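Local coordinates for ribulose-bisphosphate carboxylase (Alicyclobacillus acidocaldarius subsp. acidocaldarius, PDB 4NAS), which belongs to the family of ribulose-bisphosphate carboxylase large chains, pairing an N-terminal domain with a TIM-barrel catalytic domain, at residues V120-V133 and A325-S337. Sequence-based numbering, arbitrary orientation.
With CA (calcium ion), chain L.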
# COMPACT_ATOMS: atom_id res chain seq x y z
N VAL B 120 0.07 20.42 2.81
CA VAL B 120 -1.24 20.16 2.21
C VAL B 120 -1.30 20.75 0.81
O VAL B 120 -1.73 20.09 -0.12
CB VAL B 120 -2.38 20.74 3.09
CG1 VAL B 120 -3.75 20.57 2.41
CG2 VAL B 120 -2.38 20.08 4.46
N ARG B 121 -0.80 21.97 0.63
CA ARG B 121 -0.88 22.60 -0.70
C ARG B 121 0.01 22.02 -1.80
O ARG B 121 -0.13 22.38 -2.96
CB ARG B 121 -0.72 24.13 -0.60
CG ARG B 121 -1.91 24.80 0.08
CD ARG B 121 -1.64 26.29 0.28
NE ARG B 121 -2.76 26.96 0.94
CZ ARG B 121 -3.68 27.70 0.31
NH1 ARG B 121 -4.65 28.29 1.00
NH2 ARG B 121 -3.62 27.85 -1.00
N GLN B 122 0.93 21.12 -1.45
CA GLN B 122 1.74 20.48 -2.48
C GLN B 122 1.01 19.27 -3.09
O GLN B 122 1.48 18.67 -4.05
CB GLN B 122 3.07 20.04 -1.89
CG GLN B 122 4.00 21.17 -1.48
CD GLN B 122 5.32 20.63 -1.00
OE1 GLN B 122 6.10 20.11 -1.79
NE2 GLN B 122 5.56 20.71 0.31
N PHE B 123 -0.12 18.89 -2.50
CA PHE B 123 -0.90 17.77 -3.03
C PHE B 123 -2.04 18.34 -3.90
O PHE B 123 -2.47 19.48 -3.66
CB PHE B 123 -1.44 16.94 -1.89
CG PHE B 123 -0.40 16.16 -1.15
CD1 PHE B 123 0.23 15.07 -1.75
CD2 PHE B 123 -0.05 16.49 0.15
CE1 PHE B 123 1.19 14.33 -1.05
CE2 PHE B 123 0.90 15.76 0.86
CZ PHE B 123 1.52 14.68 0.25
N PRO B 124 -2.52 17.57 -4.90
CA PRO B 124 -3.48 18.15 -5.85
C PRO B 124 -4.87 18.42 -5.29
O PRO B 124 -5.47 19.41 -5.67
CB PRO B 124 -3.58 17.07 -6.95
CG PRO B 124 -3.24 15.80 -6.24
CD PRO B 124 -2.14 16.20 -5.29
N GLY B 125 -5.41 17.56 -4.43
CA GLY B 125 -6.81 17.73 -4.05
C GLY B 125 -7.74 17.40 -5.22
O GLY B 125 -7.28 17.16 -6.34
N PRO B 126 -9.05 17.36 -4.96
CA PRO B 126 -10.01 16.93 -5.99
C PRO B 126 -10.05 17.94 -7.14
O PRO B 126 -9.91 19.14 -6.90
CB PRO B 126 -11.34 16.91 -5.23
CG PRO B 126 -10.93 16.69 -3.78
CD PRO B 126 -9.70 17.54 -3.65
N LYS B 127 -10.15 17.45 -8.37
CA LYS B 127 -10.28 18.31 -9.53
C LYS B 127 -11.69 18.89 -9.55
O LYS B 127 -11.89 20.06 -9.90
CB LYS B 127 -9.98 17.52 -10.82
CG LYS B 127 -9.86 18.40 -12.08
CD LYS B 127 -9.49 17.62 -13.34
CE LYS B 127 -8.01 17.22 -13.41
NZ LYS B 127 -7.72 15.74 -13.22
N PHE B 128 -12.68 18.08 -9.15
CA PHE B 128 -14.07 18.53 -9.21
C PHE B 128 -14.71 18.85 -7.86
O PHE B 128 -15.37 19.89 -7.72
CB PHE B 128 -14.91 17.50 -9.97
CG PHE B 128 -14.55 17.39 -11.42
CD1 PHE B 128 -15.12 18.25 -12.35
CD2 PHE B 128 -13.63 16.46 -11.85
CE1 PHE B 128 -14.78 18.16 -13.69
CE2 PHE B 128 -13.28 16.38 -13.18
CZ PHE B 128 -13.86 17.21 -14.10
N GLY B 129 -14.53 17.96 -6.90
CA GLY B 129 -15.20 18.07 -5.61
C GLY B 129 -16.72 17.94 -5.69
O GLY B 129 -17.25 17.58 -6.74
N VAL B 130 -17.40 18.25 -4.59
CA VAL B 130 -18.86 18.16 -4.52
C VAL B 130 -19.51 18.99 -5.64
O VAL B 130 -20.24 18.46 -6.46
CB VAL B 130 -19.38 18.63 -3.11
CG1 VAL B 130 -20.87 18.76 -3.11
CG2 VAL B 130 -18.94 17.67 -2.02
N GLU B 131 -19.18 20.27 -5.70
CA GLU B 131 -19.82 21.18 -6.66
C GLU B 131 -19.58 20.82 -8.13
O GLU B 131 -20.44 21.05 -8.98
CB GLU B 131 -19.37 22.63 -6.39
N GLY B 132 -18.41 20.26 -8.44
CA GLY B 132 -18.05 19.92 -9.81
C GLY B 132 -18.69 18.62 -10.28
O GLY B 132 -19.01 18.49 -11.46
N VAL B 133 -18.87 17.67 -9.37
CA VAL B 133 -19.60 16.46 -9.71
C VAL B 133 -21.05 16.82 -10.01
O VAL B 133 -21.62 16.36 -11.00
CB VAL B 133 -19.57 15.43 -8.56
CG1 VAL B 133 -20.64 14.34 -8.80
CG2 VAL B 133 -18.19 14.81 -8.43
N ALA B 325 -13.98 19.14 5.77
CA ALA B 325 -13.35 20.26 6.48
C ALA B 325 -12.89 21.39 5.56
O ALA B 325 -12.33 21.15 4.49
CB ALA B 325 -12.20 19.79 7.34
N GLU B 326 -13.12 22.61 6.00
CA GLU B 326 -12.73 23.78 5.25
C GLU B 326 -11.23 23.82 5.11
O GLU B 326 -10.49 23.69 6.09
CB GLU B 326 -13.24 25.04 5.96
CG GLU B 326 -14.73 24.98 6.25
CD GLU B 326 -15.57 25.07 4.99
OE1 GLU B 326 -15.40 26.05 4.23
OE2 GLU B 326 -16.39 24.15 4.76
N GLY B 327 -10.76 24.01 3.89
CA GLY B 327 -9.34 24.04 3.63
C GLY B 327 -9.06 24.58 2.25
O GLY B 327 -9.90 25.22 1.66
N PRO B 328 -7.87 24.29 1.74
CA PRO B 328 -7.41 24.72 0.41
C PRO B 328 -7.90 23.82 -0.70
O PRO B 328 -7.87 24.22 -1.85
CB PRO B 328 -5.88 24.58 0.51
CG PRO B 328 -5.59 24.29 1.94
CD PRO B 328 -6.79 23.65 2.50
N HIS B 329 -8.31 22.60 -0.37
CA HIS B 329 -8.82 21.69 -1.40
C HIS B 329 -10.35 21.66 -1.35
O HIS B 329 -10.95 21.97 -0.32
CB HIS B 329 -8.24 20.29 -1.22
CG HIS B 329 -6.74 20.27 -1.21
ND1 HIS B 329 -5.98 20.93 -2.16
CD2 HIS B 329 -5.86 19.69 -0.36
CE1 HIS B 329 -4.70 20.77 -1.89
NE2 HIS B 329 -4.59 20.02 -0.80
N LYS B 330 -10.97 21.29 -2.47
CA LYS B 330 -12.40 21.06 -2.55
C LYS B 330 -12.83 19.90 -1.66
O LYS B 330 -12.07 18.95 -1.44
CB LYS B 330 -12.81 20.74 -4.01
CG LYS B 330 -12.54 21.85 -5.05
CD LYS B 330 -12.83 21.31 -6.44
CE LYS B 330 -13.02 22.40 -7.48
NZ LYS B 330 -11.75 23.10 -7.72
N PRO B 331 -14.07 19.95 -1.15
CA PRO B 331 -14.66 18.86 -0.36
C PRO B 331 -15.07 17.67 -1.24
O PRO B 331 -15.30 17.81 -2.44
CB PRO B 331 -15.90 19.52 0.26
CG PRO B 331 -16.29 20.53 -0.74
CD PRO B 331 -15.01 21.08 -1.29
N VAL B 332 -15.16 16.52 -0.61
CA VAL B 332 -15.37 15.26 -1.31
C VAL B 332 -16.76 14.74 -0.97
O VAL B 332 -17.21 14.92 0.15
CB VAL B 332 -14.33 14.22 -0.87
CG1 VAL B 332 -14.54 12.87 -1.59
CG2 VAL B 332 -12.92 14.76 -1.09
N LEU B 333 -17.42 14.10 -1.93
CA LEU B 333 -18.72 13.48 -1.69
C LEU B 333 -18.53 12.12 -1.03
O LEU B 333 -17.82 11.28 -1.55
CB LEU B 333 -19.48 13.28 -3.02
CG LEU B 333 -20.27 14.43 -3.62
CD1 LEU B 333 -20.56 14.15 -5.10
CD2 LEU B 333 -21.59 14.61 -2.86
N PRO B 334 -19.16 11.91 0.13
CA PRO B 334 -19.12 10.58 0.75
C PRO B 334 -20.12 9.61 0.12
O PRO B 334 -21.29 9.96 -0.16
CB PRO B 334 -19.49 10.86 2.21
CG PRO B 334 -20.27 12.13 2.16
CD PRO B 334 -19.76 12.93 1.00
N ALA B 335 -19.65 8.39 -0.11
CA ALA B 335 -20.50 7.34 -0.67
C ALA B 335 -20.44 6.10 0.23
O ALA B 335 -19.76 5.12 -0.08
CB ALA B 335 -20.04 7.01 -2.07
N PRO B 336 -21.13 6.17 1.38
CA PRO B 336 -21.02 5.07 2.35
C PRO B 336 -21.71 3.82 1.81
O PRO B 336 -22.78 3.90 1.18
CB PRO B 336 -21.71 5.64 3.60
CG PRO B 336 -22.61 6.72 3.09
CD PRO B 336 -21.96 7.28 1.87
N SER B 337 -21.09 2.67 2.05
CA SER B 337 -21.49 1.44 1.41
C SER B 337 -22.01 0.44 2.44
O SER B 337 -21.66 0.52 3.63
CB SER B 337 -20.31 0.84 0.62
OG SER B 337 -19.25 0.42 1.49
CA CA L . -5.27 21.50 -6.81
O HOH W 1 -3.23 21.67 -5.40
O HOH W 2 -9.25 20.71 -4.62
O HOH W 3 -7.68 20.87 -7.70
O HOH W 4 -6.71 22.19 -4.90
O HOH W 5 -5.47 24.34 -6.62
O HOH W 6 -4.50 20.23 -8.57
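His329 sets the edge of its imidazole against the turn from Val120 to Phe123. The contact lies on the TIM barrel of the catalytic domain, where the linker that enters helix 129-137 runs alongside the loop between helix 313-324 and strand 333-337, in the same direction. His329 NE2 donates to Val120 O at 2.9 Å. The oxygen lies in the ring plane, but the donor stands above the carbonyl plane. Phe123 N reaches Val120 O from the opposite face, so two N-H groups grip this oxygen. Gly125 CA makes a CH-pi contact over one face of the imidazole, 4.0 Å from the ring centroid. Pro328 CB sits over the centre of the Arg121 guanidinium, and Asp117 holds Arg121 NE in a salt bridge.

Further along, Pro126 packs on Val332, CG to CG2. With CG1 anti to the backbone N (chi1 170°), Val130 turns CG2 onto Leu333 CG, 3.9 Å away. Val133 CG1 and Leu333 CD1 meet tip to tip, 3.7 Å apart. Val130 N donates to Pro331 O at 3.0 Å. Water 2 joins Lys330 N to Pro126 O.

In the second shell, Arg293 of helix 284-295 binds the carbonyls of His329 and Lys330, and Asp298 accepts from Phe128 N and Gly129 N. Beside the imidazole, a calcium ion binds Pro124 O at 2.4 Å and five waters; one of these, water 4, lies in the imidazole plane, 3.1 Å from His329 ND1.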